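Local atomic coordinates of periplasmic sensor hybrid histidine kinase (Anaeromyxobacter dehalogenans, PDB entry 4K0D), a protein that probably autophosphorylates on histidine as a membrane-bound sensor kinase in signal transduction, this chain being its zinc-binding periplasmic sensor domain. Residues Leu31-Thr36 / Gln53-Arg58; Ala24-Ala29 / Gly61-Phe66. All blocks are in the same frame, centred on the assembly; numbering follows the deposited sequence.

Both contacts join the same two helices, 16-42 and 46-68, which run antiparallel and are linked by a short turn in the helical bundle of the sensor domain. Along the chain the segments come in the order 24-29, 31-36, 53-58, 61-66, so contact 1 lies nearer the turn and contact 2 further from it, as expected for a helical hairpin. Their centres are about 11 Å apart, and they meet where Arg-58 NH2 packs at 3.2 Å from Ser-28 OG. Both also touch the second subunit. Contact 1 carries His-32, which binds a zinc ion with residues of the second subunit, whereas contact 2 is mainly packing of small and apolar side chains, closer to the centre of the chain.

Contact 1 of 2, residues Leu31-Thr36 / Gln53-Arg58; sequences LHVSLT and QAALRR. With ZN (zinc ion), chain C.
The carbonyl oxygen of His-32 accepts two hydrogen bonds from Thr-36, one from its backbone N and one from OG1 at 3.0 Å, arriving from opposite faces of the carbonyl plane. The hydroxyl approaches off the C=O direction (C=O...donor angle 139°), and the same OG1 rests 3.4 Å from Ala-55 CB on the facing helix. The 3.2 Å between that methyl and CD2 of the His-32 ring is unusually short and doubtful. Segments 31-36 and 53-58 run antiparallel, their axes 8.7 Å apart at closest approach, as neighbouring helices of the sensor's helical bundle; Val-33 CG2 packs against Ala-55 O and reaches CD2 of Leu-56 at 4.1 Å. With CG anti to the backbone N (chi1 -175°), the imidazole of His-32 extends from its helix and binds the zinc ion through ND1 at 2.0 Å. Asp-10 OD1 and Glu-14 OE2 of the second subunit bind the same zinc, making the site a cross-link between subunits. The extended chain of Arg-58 brings NH1 over one face of the ring, 3.4 Å above its plane and offset toward the rim; the two planes are 28° apart, and His-32 CB lies over a face of the guanidinium. Its NH2 forms a salt bridge to Glu-14 OE1 of the second subunit, so this second-shell arginine probably helps orient a metal-binding carboxylate.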
loop_
_atom_site.group_PDB
_atom_site.type_symbol
_atom_site.label_atom_id
_atom_site.label_comp_id
_atom_site.label_asym_id
_atom_site.label_seq_id
_atom_site.Cartn_x
_atom_site.Cartn_y
_atom_site.Cartn_z
ATOM N N LEU B 31 -3.583 7.473 12.285
ATOM C CA LEU B 31 -3.434 6.689 13.507
ATOM C C LEU B 31 -2.444 7.359 14.416
ATOM O O LEU B 31 -2.655 7.440 15.613
ATOM C CB LEU B 31 -2.909 5.297 13.225
ATOM C CG LEU B 31 -4.009 4.376 12.695
ATOM C CD1 LEU B 31 -3.480 3.089 12.112
ATOM C CD2 LEU B 31 -4.996 4.061 13.811
ATOM N N HIS B 32 -1.346 7.815 13.837
ATOM C CA HIS B 32 -0.202 8.259 14.610
ATOM C C HIS B 32 -0.598 9.557 15.323
ATOM O O HIS B 32 -0.243 9.756 16.467
ATOM C CB HIS B 32 1.087 8.389 13.783
ATOM C CG HIS B 32 2.306 8.726 14.615
ATOM N ND1 HIS B 32 2.988 7.792 15.341
ATOM C CD2 HIS B 32 2.929 9.909 14.843
ATOM C CE1 HIS B 32 3.967 8.367 16.026
ATOM N NE2 HIS B 32 3.964 9.656 15.732
ATOM N N VAL B 33 -1.375 10.414 14.682
ATOM C CA VAL B 33 -1.831 11.609 15.374
ATOM C C VAL B 33 -2.749 11.187 16.549
ATOM O O VAL B 33 -2.701 11.771 17.601
ATOM C CB VAL B 33 -2.597 12.582 14.462
ATOM C CG1 VAL B 33 -3.385 13.547 15.308
ATOM C CG2 VAL B 33 -1.617 13.377 13.437
ATOM N N SER B 34 -3.603 10.190 16.346
ATOM C CA SER B 34 -4.436 9.710 17.415
ATOM C C SER B 34 -3.647 9.132 18.531
ATOM O O SER B 34 -3.994 9.352 19.680
ATOM C CB SER B 34 -5.414 8.650 16.912
ATOM O OG SER B 34 -6.532 9.331 16.409
ATOM N N LEU B 35 -2.620 8.362 18.205
ATOM C CA LEU B 35 -1.883 7.699 19.240
ATOM C C LEU B 35 -1.060 8.673 20.072
ATOM O O LEU B 35 -1.023 8.525 21.264
ATOM C CB LEU B 35 -0.991 6.623 18.683
ATOM C CG LEU B 35 -0.007 5.970 19.629
ATOM C CD1 LEU B 35 0.333 4.543 19.239
ATOM C CD2 LEU B 35 1.243 6.779 19.573
ATOM N N THR B 36 -0.431 9.655 19.450
ATOM C CA THR B 36 0.389 10.616 20.188
ATOM C C THR B 36 -0.530 11.563 20.946
ATOM O O THR B 36 -0.178 12.046 22.002
ATOM C CB THR B 36 1.328 11.438 19.254
ATOM O OG1 THR B 36 0.568 12.041 18.195
ATOM C CG2 THR B 36 2.389 10.545 18.656
ATOM N N GLN B 53 3.158 17.036 18.039
ATOM C CA GLN B 53 3.534 18.062 17.106
ATOM C C GLN B 53 4.137 17.498 15.842
ATOM O O GLN B 53 3.768 17.895 14.730
ATOM C CB GLN B 53 4.612 18.923 17.712
ATOM C CG GLN B 53 4.409 20.311 17.355
ATOM C CD GLN B 53 3.296 20.877 18.179
ATOM O OE1 GLN B 53 2.954 20.359 19.257
ATOM N NE2 GLN B 53 2.712 21.945 17.696
ATOM N N ALA B 54 5.119 16.616 16.013
ATOM C CA ALA B 54 5.697 15.949 14.863
ATOM C C ALA B 54 4.632 15.154 14.093
ATOM O O ALA B 54 4.672 15.097 12.876
ATOM C CB ALA B 54 6.836 15.014 15.286
ATOM N N ALA B 55 3.706 14.499 14.780
ATOM C CA ALA B 55 2.690 13.678 14.100
ATOM C C ALA B 55 1.842 14.548 13.234
ATOM O O ALA B 55 1.411 14.149 12.183
ATOM C CB ALA B 55 1.782 12.912 15.136
ATOM N N LEU B 56 1.625 15.775 13.653
ATOM C CA LEU B 56 0.769 16.650 12.894
ATOM C C LEU B 56 1.453 17.022 11.564
ATOM O O LEU B 56 0.817 17.044 10.544
ATOM C CB LEU B 56 0.473 17.916 13.699
ATOM C CG LEU B 56 -0.463 17.776 14.911
ATOM C CD1 LEU B 56 -0.538 19.094 15.672
ATOM C CD2 LEU B 56 -1.867 17.285 14.494
ATOM N N ARG B 57 2.735 17.352 11.606
ATOM C CA ARG B 57 3.506 17.671 10.392
ATOM C C ARG B 57 3.575 16.474 9.453
ATOM O O ARG B 57 3.451 16.629 8.236
ATOM C CB ARG B 57 4.941 18.134 10.738
ATOM C CG ARG B 57 4.960 19.452 11.549
ATOM N N ARG B 58 3.760 15.292 10.019
ATOM C CA ARG B 58 3.685 14.083 9.246
ATOM C C ARG B 58 2.309 13.890 8.548
ATOM O O ARG B 58 2.245 13.531 7.381
ATOM C CB ARG B 58 3.994 12.926 10.135
ATOM C CG ARG B 58 3.794 11.632 9.457
ATOM C CD ARG B 58 4.216 10.531 10.403
ATOM N NE ARG B 58 3.752 9.236 9.957
ATOM C CZ ARG B 58 3.782 8.134 10.695
ATOM N NH1 ARG B 58 4.302 8.162 11.910
ATOM N NH2 ARG B 58 3.279 6.999 10.207
HETATM ZN ZN ZN C . 2.698 5.774 15.309
#

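Contact 2 of 2, residues Ala24-Ala29 / Gly61-Phe66; sequences ASLESA and GAAARF
Helical segments 24-29 and 61-66 run antiparallel at a signed crossing angle of -158°, and their axes approach to 8.6 Å. Leu-26 and Ala-62 mark the register, their CA atoms 5.0 Å apart, and the small alanine side chains in the interface are consistent with this close backbone approach. Ala-62 points its methyl at the facing helix, where CB lies 3.8 Å from Ala-29 CB and equally near Leu-26 CA. The two methyl branches of Leu-26 meet different parts of segment 61-66. CD1 lies against the backbone of Ala-63 and reaches the CB atoms of both Ala-62 and Ala-63, while CD2 meets the Phe-66 ring obliquely, 3.9 Å from its CD2. The Leu-26 and Phe-66 side chains cross at about a right angle. At the solvent side of the interface the Arg-65 chain, bent at chi3 (51°), brings its guanidinium to Ser-25. Ser-25 CB sits at the edge of that group, in its plane, 3.3 Å from Arg-65 NH1. The Ser-25 hydroxyl is near the same nitrogen, but the angle is too poor for a hydrogen bond, so the pair meets by packing. Beyond the two segments, Leu-26 packs on Ile-82 of helix 73-102 and Leu-127 of helix 117-145. Phe-66 touches Leu-83 of helix 73-102 and meets Phe-130 of helix 117-145 edge-to-face, so that apolar side chains from four helices come together here.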
loop_
_atom_site.group_PDB
_atom_site.type_symbol
_atom_site.label_atom_id
_atom_site.label_comp_id
_atom_site.label_asym_id
_atom_site.label_seq_id
_atom_site.Cartn_x
_atom_site.Cartn_y
_atom_site.Cartn_z
ATOM N N ALA B 24 -1.897 4.078 2.327
ATOM C CA ALA B 24 -1.519 3.441 3.598
ATOM C C ALA B 24 -0.845 4.447 4.498
ATOM O O ALA B 24 -1.057 4.467 5.723
ATOM C CB ALA B 24 -0.604 2.255 3.373
ATOM N N SER B 25 -0.009 5.279 3.903
ATOM C CA SER B 25 0.772 6.228 4.670
ATOM C C SER B 25 -0.104 7.284 5.331
ATOM O O SER B 25 0.194 7.722 6.445
ATOM C CB SER B 25 1.763 6.928 3.763
ATOM O OG SER B 25 3.050 6.487 4.106
ATOM N N LEU B 26 -1.190 7.673 4.659
ATOM C CA LEU B 26 -2.104 8.633 5.230
ATOM C C LEU B 26 -2.893 7.938 6.365
ATOM O O LEU B 26 -3.011 8.470 7.461
ATOM C CB LEU B 26 -3.045 9.173 4.158
ATOM C CG LEU B 26 -4.200 10.100 4.607
ATOM C CD1 LEU B 26 -3.715 11.391 5.422
ATOM C CD2 LEU B 26 -4.953 10.587 3.357
ATOM N N GLU B 27 -3.414 6.747 6.078
ATOM C CA GLU B 27 -3.981 5.865 7.113
ATOM C C GLU B 27 -3.088 5.876 8.381
ATOM O O GLU B 27 -3.563 6.145 9.478
ATOM C CB GLU B 27 -4.209 4.426 6.573
ATOM C CG GLU B 27 -5.520 4.253 5.733
ATOM C CD GLU B 27 -5.596 2.999 4.795
ATOM O OE1 GLU B 27 -4.759 2.077 4.900
ATOM O OE2 GLU B 27 -6.511 2.955 3.921
ATOM N N SER B 28 -1.809 5.571 8.217
ATOM C CA SER B 28 -0.822 5.565 9.335
ATOM C C SER B 28 -0.621 6.958 10.035
ATOM O O SER B 28 -0.607 7.068 11.294
ATOM C CB SER B 28 0.483 5.000 8.805
ATOM O OG SER B 28 1.298 4.455 9.808
ATOM N N ALA B 29 -0.584 8.034 9.265
ATOM C CA ALA B 29 -0.361 9.372 9.849
ATOM C C ALA B 29 -1.571 9.703 10.737
ATOM O O ALA B 29 -1.495 10.393 11.746
ATOM C CB ALA B 29 -0.183 10.430 8.710
ATOM N N GLY B 61 2.016 16.170 5.597
ATOM C CA GLY B 61 2.830 15.643 4.486
ATOM C C GLY B 61 2.167 14.447 3.819
ATOM O O GLY B 61 2.162 14.337 2.607
ATOM N N ALA B 62 1.602 13.531 4.592
ATOM C CA ALA B 62 0.931 12.367 4.008
ATOM C C ALA B 62 -0.298 12.792 3.218
ATOM O O ALA B 62 -0.647 12.177 2.193
ATOM C CB ALA B 62 0.510 11.377 5.083
ATOM N N ALA B 63 -1.010 13.793 3.711
ATOM C CA ALA B 63 -2.190 14.214 2.987
ATOM C C ALA B 63 -1.758 14.799 1.666
ATOM O O ALA B 63 -2.392 14.519 0.630
ATOM C CB ALA B 63 -3.000 15.234 3.792
ATOM N N ALA B 64 -0.653 15.553 1.680
ATOM C CA ALA B 64 -0.204 16.245 0.483
ATOM C C ALA B 64 0.252 15.211 -0.540
ATOM O O ALA B 64 -0.148 15.299 -1.705
ATOM C CB ALA B 64 0.890 17.280 0.801
ATOM N N ARG B 65 0.999 14.179 -0.123
ATOM C CA ARG B 65 1.382 13.121 -1.079
ATOM C C ARG B 65 0.165 12.434 -1.660
ATOM O O ARG B 65 0.146 12.090 -2.824
ATOM C CB ARG B 65 2.269 12.071 -0.437
ATOM C CG ARG B 65 3.654 12.615 -0.033
ATOM C CD ARG B 65 4.370 11.615 0.887
ATOM N NE ARG B 65 4.407 10.232 0.350
ATOM C CZ ARG B 65 3.920 9.160 0.984
ATOM N NH1 ARG B 65 3.364 9.321 2.175
ATOM N NH2 ARG B 65 4.010 7.927 0.444
ATOM N N PHE B 66 -0.846 12.191 -0.841
ATOM C CA PHE B 66 -2.011 11.501 -1.322
ATOM C C PHE B 66 -2.838 12.352 -2.258
ATOM O O PHE B 66 -3.348 11.850 -3.246
ATOM C CB PHE B 66 -2.881 11.082 -0.162
ATOM C CG PHE B 66 -4.128 10.358 -0.571
ATOM C CD1 PHE B 66 -4.060 9.037 -0.962
ATOM C CD2 PHE B 66 -5.370 10.978 -0.479
ATOM C CE1 PHE B 66 -5.231 8.348 -1.287
ATOM C CE2 PHE B 66 -6.524 10.315 -0.783
ATOM C CZ PHE B 66 -6.461 9.008 -1.198
#